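Beta-galactosidase (Marinomonas sp. ef1, PDB 6Y2K) is a cold-active, hexameric family 42 glycoside hydrolase that cleaves terminal beta-galactosyl residues from beta-galactosides. Local coordinates at residues A[68-73]-A[135-140]; A[238-243]-A[309-314]. All blocks are in the same frame, centred on the assembly; numbering follows the deposited sequence.

Both contacts lie buried in one TIM barrel and are joined through adjacent strands 134-138 and 238-244. Contact 1 pairs neighbouring parallel strands, so backbone hydrogen bonds dominate, with side chains dividing between the barrel interior and the surrounding helices. Contact 2 joins strands separated in the sheet by strand 261-266; it is made across the interior by side chains alone, running from a partly exposed salt bridge at the strand starts, through an apolar middle, to polar groups at the strand ends. Ser136 and Gln138 of contact 1 pack against residues of contact 2, and probable hydrogen bonds, Ser136 OG to Asp238 O and Thr139 O to His241 ND1, tie the two together.

Contact 1: A[68-73]-A[135-140]; sequences VILGTP and ASWQTD
Leu70 runs alongside Trp137 on the same face of the sheet, with the leucine over one face of the indole. Leu70 CB sits 4.1 Å from the centroid of the six-membered ring of Trp137, a CH-pi contact, while Leu70 CD1 presses to 3.3 Å from Trp137 CH2, which makes the packing tight. A chi1 of -67° swings the indole away from its own carbonyl carbon, under the leucine. Its NE1 is hydrogen-bonded to Ser234 OG, and the ring also packs on Leu230 of helix 205-233. Replacing Trp137 by an alanine removes the indole and would probably open a gap beside Leu70 and leave Ser234 OG without this partner. On the other face of the sheet Ile69 CG2 rests 3.7 Å from Ser136 OG, which is hydrogen-bonded to Asp238 O, and both side chains touch Trp311 inside the barrel. Gln138 stretches out beyond them; its NE2 gives a bond of 2.9 Å to Asp140 O, nearly in its own amide plane, and its OE1 meets Arg33. Between the strands the ladder runs through Leu70 N to Ser136 O (2.9 Å), Gln138 N to Leu70 O, and Thr72 N to Gln138 O (3.0 Å). Past its end Thr72 takes over: OG1, set between backbone N and carbonyl carbon (chi1 67°), accepts a nearly straight bond from Asp140 N at 2.8 Å and is also hydrogen-bonded to Gln226. This is the parallel pairing of strands three and four in a TIM barrel, with Leu70 and Trp137 facing the outer helices and Ile69, Ser136 and Gln138 the interior.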
ATOM      1  N   VAL A  68      -6.447 -36.169  45.595  1.00 19.18           N
ATOM      2  CA  VAL A  68      -5.780 -34.887  45.820  1.00 18.46           C
ATOM      3  C   VAL A  68      -4.323 -34.901  45.365  1.00 17.80           C
ATOM      4  O   VAL A  68      -3.594 -35.864  45.613  1.00 17.96           O
ATOM      5  CB  VAL A  68      -5.889 -34.438  47.290  1.00 18.48           C
ATOM      6  CG1 VAL A  68      -5.075 -33.160  47.535  1.00 18.85           C
ATOM      7  CG2 VAL A  68      -7.354 -34.209  47.649  1.00 18.59           C
ATOM      8  N   ILE A  69      -3.926 -33.820  44.686  1.00 17.26           N
ATOM      9  CA  ILE A  69      -2.534 -33.532  44.366  1.00 16.89           C
ATOM     10  C   ILE A  69      -2.105 -32.459  45.357  1.00 16.93           C
ATOM     11  O   ILE A  69      -2.602 -31.337  45.296  1.00 16.29           O
ATOM     12  CB  ILE A  69      -2.364 -32.988  42.923  1.00 17.14           C
ATOM     13  CG1 ILE A  69      -2.921 -33.969  41.878  1.00 17.34           C
ATOM     14  CG2 ILE A  69      -0.896 -32.673  42.634  1.00 17.50           C
ATOM     15  CD1 ILE A  69      -3.321 -33.312  40.567  1.00 17.15           C
ATOM     16  N   LEU A  70      -1.189 -32.796  46.265  1.00 17.02           N
ATOM     17  CA  LEU A  70      -0.793 -31.883  47.339  1.00 17.47           C
ATOM     18  C   LEU A  70       0.473 -31.140  46.911  1.00 16.69           C
ATOM     19  O   LEU A  70       1.473 -31.762  46.576  1.00 16.06           O
ATOM     20  CB  LEU A  70      -0.513 -32.660  48.634  1.00 18.16           C
ATOM     21  CG  LEU A  70      -1.110 -32.188  49.959  1.00 19.59           C
ATOM     22  CD1 LEU A  70      -0.344 -32.814  51.126  1.00 19.58           C
ATOM     23  CD2 LEU A  70      -1.213 -30.677  50.113  1.00 19.87           C
ATOM     24  N   GLY A  71       0.434 -29.815  46.918  1.00 16.62           N
ATOM     25  CA  GLY A  71       1.611 -29.012  46.549  1.00 16.41           C
ATOM     26  C   GLY A  71       2.464 -28.615  47.749  1.00 16.12           C
ATOM     27  O   GLY A  71       1.925 -28.115  48.729  1.00 16.44           O
ATOM     28  N   THR A  72       3.784 -28.820  47.675  1.00 15.94           N
ATOM     29  CA  THR A  72       4.687 -28.265  48.678  1.00 15.90           C
ATOM     30  C   THR A  72       4.704 -26.742  48.459  1.00 16.31           C
ATOM     31  O   THR A  72       4.684 -26.289  47.315  1.00 16.36           O
ATOM     32  CB  THR A  72       6.130 -28.846  48.650  1.00 15.56           C
ATOM     33  OG1 THR A  72       6.820 -28.478  47.446  1.00 15.46           O
ATOM     34  CG2 THR A  72       6.106 -30.353  48.803  1.00 15.29           C
ATOM     35  N   PRO A  73       4.724 -25.958  49.547  1.00 16.37           N
ATOM     36  CA  PRO A  73       4.499 -24.516  49.470  1.00 16.16           C
ATOM     37  C   PRO A  73       5.757 -23.649  49.278  1.00 15.52           C
ATOM     38  O   PRO A  73       5.744 -22.454  49.604  1.00 15.61           O
ATOM     39  CB  PRO A  73       3.846 -24.229  50.822  1.00 16.44           C
ATOM     40  CG  PRO A  73       4.585 -25.141  51.736  1.00 16.70           C
ATOM     41  CD  PRO A  73       4.750 -26.414  50.951  1.00 16.58           C
ATOM     42  N   ALA A 135      -3.118 -38.565  46.437  1.00 18.68           N
ATOM     43  CA  ALA A 135      -2.705 -39.460  45.360  1.00 18.23           C
ATOM     44  C   ALA A 135      -1.368 -39.064  44.741  1.00 18.02           C
ATOM     45  O   ALA A 135      -0.701 -39.896  44.117  1.00 17.62           O
ATOM     46  CB  ALA A 135      -3.784 -39.497  44.293  1.00 18.04           C
ATOM     47  N   SER A 136      -0.967 -37.806  44.939  1.00 17.95           N
ATOM     48  CA  SER A 136       0.150 -37.220  44.215  1.00 17.41           C
ATOM     49  C   SER A 136       0.694 -36.000  44.945  1.00 16.58           C
ATOM     50  O   SER A 136      -0.033 -35.366  45.715  1.00 16.22           O
ATOM     51  CB  SER A 136      -0.345 -36.817  42.820  1.00 18.43           C
ATOM     52  OG  SER A 136       0.609 -36.043  42.120  1.00 19.74           O
ATOM     53  N   TRP A 137       1.962 -35.663  44.693  1.00 16.21           N
ATOM     54  CA  TRP A 137       2.549 -34.416  45.190  1.00 16.11           C
ATOM     55  C   TRP A 137       3.113 -33.597  44.045  1.00 16.01           C
ATOM     56  O   TRP A 137       3.811 -34.144  43.192  1.00 15.51           O
ATOM     57  CB  TRP A 137       3.695 -34.690  46.167  1.00 16.53           C
ATOM     58  CG  TRP A 137       3.312 -35.315  47.476  1.00 16.80           C
ATOM     59  CD1 TRP A 137       3.075 -36.634  47.712  1.00 17.13           C
ATOM     60  CD2 TRP A 137       3.166 -34.649  48.730  1.00 16.91           C
ATOM     61  NE1 TRP A 137       2.778 -36.830  49.033  1.00 17.25           N
ATOM     62  CE2 TRP A 137       2.835 -35.630  49.685  1.00 17.20           C
ATOM     63  CE3 TRP A 137       3.297 -33.315  49.145  1.00 17.03           C
ATOM     64  CZ2 TRP A 137       2.625 -35.323  51.037  1.00 17.23           C
ATOM     65  CZ3 TRP A 137       3.091 -33.008  50.488  1.00 17.06           C
ATOM     66  CH2 TRP A 137       2.752 -34.006  51.416  1.00 17.13           C
ATOM     67  N   GLN A 138       2.828 -32.292  44.044  1.00 15.79           N
ATOM     68  CA  GLN A 138       3.521 -31.326  43.176  1.00 15.45           C
ATOM     69  C   GLN A 138       4.616 -30.655  43.991  1.00 15.69           C
ATOM     70  O   GLN A 138       4.329 -30.055  45.031  1.00 15.85           O
ATOM     71  CB  GLN A 138       2.560 -30.249  42.654  1.00 15.20           C
ATOM     72  CG  GLN A 138       3.243 -29.171  41.802  1.00 14.89           C
ATOM     73  CD  GLN A 138       2.296 -28.080  41.357  1.00 14.67           C
ATOM     74  OE1 GLN A 138       1.466 -28.304  40.487  1.00 14.84           O
ATOM     75  NE2 GLN A 138       2.421 -26.890  41.947  1.00 14.28           N
ATOM     76  N   THR A 139       5.864 -30.744  43.532  1.00 15.71           N
ATOM     77  CA  THR A 139       6.962 -30.017  44.173  1.00 15.53           C
ATOM     78  C   THR A 139       6.924 -28.543  43.770  1.00 15.33           C
ATOM     79  O   THR A 139       6.911 -28.232  42.589  1.00 14.82           O
ATOM     80  CB  THR A 139       8.329 -30.596  43.792  1.00 15.57           C
ATOM     81  OG1 THR A 139       8.429 -30.699  42.366  1.00 15.59           O
ATOM     82  CG2 THR A 139       8.512 -31.974  44.423  1.00 15.84           C
ATOM     83  N   ASP A 140       6.876 -27.643  44.748  1.00 15.70           N
ATOM     84  CA  ASP A 140       7.024 -26.209  44.489  1.00 15.91           C
ATOM     85  C   ASP A 140       5.893 -25.759  43.511  1.00 16.18           C
ATOM     86  O   ASP A 140       4.744 -26.239  43.623  1.00 16.59           O
ATOM     87  CB  ASP A 140       8.465 -25.956  43.986  1.00 15.82           C
ATOM     88  CG  ASP A 140       8.938 -24.504  44.131  1.00 16.05           C
ATOM     89  OD1 ASP A 140       8.700 -23.714  43.175  1.00 15.60           O
ATOM     90  OD2 ASP A 140       9.614 -24.177  45.139  1.00 15.20           O
TER

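Contact 2: A[238-243]-A[309-314]; sequences DLVHNY and RLWIME
Val240 sets CG1 between its backbone N and carbonyl carbon (chi1 62°), and Met313, with CG anti to the backbone N (chi1 -169°), bends at its next two torsions to meet it tip to tip. Met313 CE ends 3.7 Å from Val240 CG1, while also lying at the edge of the Trp311 ring, in its plane. Val240 CG1 approaches that ring at Trp311 CZ3, 4.0 Å away, the two side chains crossing at about a right angle. Toward the strand starts Arg309 grips Asp238 end-on: NH1 reaches OD1 at 2.9 Å and NH2 reaches OD2 at 3.1 Å. Both oxygens lie near the guanidinium plane but are met from above the carboxylate, the two planes being 70° apart. Arg309 NE pairs with Glu347. At the far end Asn242 ND2 makes only a weak bond to Glu314 OE2 (3.3 Å), its stronger partner being Asn141 OD1. Glu314, also held by Arg33 and Tyr267, ends strand seven, where this clan carries the nucleophile, and is probably that residue. Strand 261-266 runs between the two strands in the barrel wall; beyond 238-244, strand 134-138 sends Ser136 and Gln138 into the same interior, and helix 205-233 backs Leu239.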
ATOM      1  N   ASP A 238       2.297 -40.349  43.083  1.00 18.60           N
ATOM      2  CA  ASP A 238       2.935 -39.793  41.888  1.00 18.72           C
ATOM      3  C   ASP A 238       3.565 -38.443  42.208  1.00 17.97           C
ATOM      4  O   ASP A 238       2.881 -37.542  42.682  1.00 18.24           O
ATOM      5  CB  ASP A 238       1.924 -39.592  40.756  1.00 19.39           C
ATOM      6  CG  ASP A 238       1.434 -40.895  40.156  1.00 19.55           C
ATOM      7  OD1 ASP A 238       2.221 -41.849  40.028  1.00 20.67           O
ATOM      8  OD2 ASP A 238       0.264 -40.936  39.751  1.00 20.33           O
ATOM      9  N   LEU A 239       4.864 -38.319  41.968  1.00 17.49           N
ATOM     10  CA  LEU A 239       5.563 -37.044  42.152  1.00 17.05           C
ATOM     11  C   LEU A 239       5.635 -36.347  40.798  1.00 17.00           C
ATOM     12  O   LEU A 239       6.042 -36.948  39.797  1.00 17.14           O
ATOM     13  CB  LEU A 239       6.952 -37.277  42.742  1.00 17.06           C
ATOM     14  CG  LEU A 239       6.983 -38.155  44.010  1.00 16.97           C
ATOM     15  CD1 LEU A 239       8.389 -38.253  44.557  1.00 17.06           C
ATOM     16  CD2 LEU A 239       6.040 -37.610  45.074  1.00 16.85           C
ATOM     17  N   VAL A 240       5.226 -35.082  40.786  1.00 17.02           N
ATOM     18  CA  VAL A 240       5.042 -34.315  39.560  1.00 16.76           C
ATOM     19  C   VAL A 240       5.536 -32.891  39.782  1.00 16.55           C
ATOM     20  O   VAL A 240       5.564 -32.406  40.920  1.00 15.95           O
ATOM     21  CB  VAL A 240       3.547 -34.343  39.123  1.00 17.05           C
ATOM     22  CG1 VAL A 240       2.629 -33.703  40.152  1.00 17.70           C
ATOM     23  CG2 VAL A 240       3.334 -33.698  37.757  1.00 17.27           C
ATOM     24  N   HIS A 241       5.960 -32.244  38.700  1.00 16.05           N
ATOM     25  CA  HIS A 241       6.157 -30.806  38.691  1.00 15.33           C
ATOM     26  C   HIS A 241       5.386 -30.182  37.524  1.00 15.51           C
ATOM     27  O   HIS A 241       5.116 -30.856  36.515  1.00 15.88           O
ATOM     28  CB  HIS A 241       7.639 -30.423  38.633  1.00 15.25           C
ATOM     29  CG  HIS A 241       7.847 -28.954  38.802  1.00 15.06           C
ATOM     30  ND1 HIS A 241       7.696 -28.324  40.018  1.00 15.07           N
ATOM     31  CD2 HIS A 241       8.071 -27.973  37.895  1.00 15.45           C
ATOM     32  CE1 HIS A 241       7.859 -27.024  39.860  1.00 15.18           C
ATOM     33  NE2 HIS A 241       8.084 -26.783  38.581  1.00 14.80           N
ATOM     34  N   ASN A 242       5.000 -28.913  37.686  1.00 15.14           N
ATOM     35  CA  ASN A 242       4.231 -28.190  36.667  1.00 15.51           C
ATOM     36  C   ASN A 242       5.133 -27.243  35.854  1.00 15.70           C
ATOM     37  O   ASN A 242       5.537 -26.187  36.329  1.00 15.47           O
ATOM     38  CB  ASN A 242       2.988 -27.489  37.265  1.00 15.37           C
ATOM     39  CG  ASN A 242       3.314 -26.484  38.364  1.00 15.29           C
ATOM     40  OD1 ASN A 242       4.297 -26.621  39.098  1.00 15.32           O
ATOM     41  ND2 ASN A 242       2.469 -25.463  38.486  1.00 15.04           N
ATOM     42  N   TYR A 243       5.443 -27.670  34.630  1.00 15.87           N
ATOM     43  CA  TYR A 243       6.283 -26.929  33.688  1.00 15.81           C
ATOM     44  C   TYR A 243       5.443 -25.939  32.881  1.00 15.60           C
ATOM     45  O   TYR A 243       4.211 -25.912  32.995  1.00 15.53           O
ATOM     46  CB  TYR A 243       7.003 -27.898  32.747  1.00 15.84           C
ATOM     47  CG  TYR A 243       7.750 -29.004  33.458  1.00 16.07           C
ATOM     48  CD1 TYR A 243       8.735 -28.709  34.395  1.00 16.55           C
ATOM     49  CD2 TYR A 243       7.487 -30.349  33.179  1.00 16.53           C
ATOM     50  CE1 TYR A 243       9.435 -29.721  35.049  1.00 16.86           C
ATOM     51  CE2 TYR A 243       8.185 -31.369  33.824  1.00 16.72           C
ATOM     52  CZ  TYR A 243       9.159 -31.052  34.761  1.00 17.06           C
ATOM     53  OH  TYR A 243       9.858 -32.064  35.409  1.00 17.35           O
ATOM     54  N   ARG A 309       4.444 -40.302  30.629  1.00 17.94           N
ATOM     55  CA  ARG A 309       3.363 -39.802  31.484  1.00 16.97           C
ATOM     56  C   ARG A 309       3.238 -38.262  31.478  1.00 16.68           C
ATOM     57  O   ARG A 309       4.135 -37.543  31.952  1.00 15.48           O
ATOM     58  CB  ARG A 309       3.569 -40.312  32.902  1.00 16.82           C
ATOM     59  CG  ARG A 309       3.541 -41.836  32.989  1.00 16.90           C
ATOM     60  CD  ARG A 309       3.376 -42.314  34.420  1.00 16.63           C
ATOM     61  NE  ARG A 309       2.100 -41.889  34.991  1.00 16.50           N
ATOM     62  CZ  ARG A 309       1.813 -41.879  36.297  1.00 16.84           C
ATOM     63  NH1 ARG A 309       2.716 -42.255  37.204  1.00 17.18           N
ATOM     64  NH2 ARG A 309       0.614 -41.479  36.704  1.00 16.50           N
ATOM     65  N   LEU A 310       2.110 -37.792  30.943  1.00 16.32           N
ATOM     66  CA  LEU A 310       1.825 -36.376  30.723  1.00 16.02           C
ATOM     67  C   LEU A 310       0.530 -36.012  31.415  1.00 15.72           C
ATOM     68  O   LEU A 310      -0.461 -36.715  31.234  1.00 15.38           O
ATOM     69  CB  LEU A 310       1.638 -36.124  29.223  1.00 16.52           C
ATOM     70  CG  LEU A 310       1.126 -34.746  28.769  1.00 16.47           C
ATOM     71  CD1 LEU A 310       2.173 -33.677  29.047  1.00 16.74           C
ATOM     72  CD2 LEU A 310       0.757 -34.764  27.294  1.00 16.70           C
ATOM     73  N   TRP A 311       0.548 -34.927  32.194  1.00 15.28           N
ATOM     74  CA  TRP A 311      -0.652 -34.247  32.672  1.00 15.84           C
ATOM     75  C   TRP A 311      -0.618 -32.789  32.210  1.00 15.77           C
ATOM     76  O   TRP A 311       0.446 -32.252  31.895  1.00 15.51           O
ATOM     77  CB  TRP A 311      -0.738 -34.217  34.204  1.00 16.25           C
ATOM     78  CG  TRP A 311      -0.840 -35.532  34.935  1.00 16.54           C
ATOM     79  CD1 TRP A 311      -0.979 -36.778  34.407  1.00 16.98           C
ATOM     80  CD2 TRP A 311      -0.834 -35.700  36.355  1.00 16.96           C
ATOM     81  NE1 TRP A 311      -1.038 -37.722  35.405  1.00 17.02           N
ATOM     82  CE2 TRP A 311      -0.959 -37.083  36.616  1.00 17.09           C
ATOM     83  CE3 TRP A 311      -0.729 -34.814  37.432  1.00 17.04           C
ATOM     84  CZ2 TRP A 311      -0.974 -37.605  37.920  1.00 17.37           C
ATOM     85  CZ3 TRP A 311      -0.743 -35.335  38.738  1.00 17.74           C
ATOM     86  CH2 TRP A 311      -0.875 -36.720  38.964  1.00 17.40           C
ATOM     87  N   ILE A 312      -1.785 -32.153  32.181  1.00 15.54           N
ATOM     88  CA  ILE A 312      -1.868 -30.702  32.123  1.00 15.92           C
ATOM     89  C   ILE A 312      -2.342 -30.300  33.520  1.00 16.16           C
ATOM     90  O   ILE A 312      -3.488 -30.556  33.879  1.00 16.17           O
ATOM     91  CB  ILE A 312      -2.843 -30.198  31.029  1.00 16.39           C
ATOM     92  CG1 ILE A 312      -2.193 -30.265  29.635  1.00 16.49           C
ATOM     93  CG2 ILE A 312      -3.239 -28.738  31.280  1.00 16.66           C
ATOM     94  CD1 ILE A 312      -1.728 -31.629  29.180  1.00 16.50           C
ATOM     95  N   MET A 313      -1.447 -29.717  34.317  1.00 15.87           N
ATOM     96  CA  MET A 313      -1.779 -29.298  35.680  1.00 15.69           C
ATOM     97  C   MET A 313      -2.641 -28.043  35.703  1.00 16.12           C
ATOM     98  O   MET A 313      -3.455 -27.888  36.604  1.00 16.12           O
ATOM     99  CB  MET A 313      -0.514 -29.050  36.498  1.00 15.44           C
ATOM    100  CG  MET A 313      -0.745 -28.869  37.990  1.00 15.49           C
ATOM    101  SD  MET A 313      -1.358 -30.394  38.752  1.00 15.55           S
ATOM    102  CE  MET A 313       0.168 -31.303  38.882  1.00 15.43           C
ATOM    103  N   GLU A 314      -2.441 -27.143  34.736  1.00 16.31           N
ATOM    104  CA  GLU A 314      -3.194 -25.884  34.658  1.00 16.61           C
ATOM    105  C   GLU A 314      -3.646 -25.623  33.219  1.00 16.47           C
ATOM    106  O   GLU A 314      -2.818 -25.389  32.335  1.00 16.76           O
ATOM    107  CB  GLU A 314      -2.345 -24.700  35.152  1.00 16.88           C
ATOM    108  CG  GLU A 314      -1.799 -24.822  36.577  1.00 17.29           C
ATOM    109  CD  GLU A 314      -0.936 -23.648  37.001  1.00 17.62           C
ATOM    110  OE1 GLU A 314      -0.926 -22.628  36.286  1.00 18.35           O
ATOM    111  OE2 GLU A 314      -0.257 -23.732  38.060  1.00 17.59           O
TER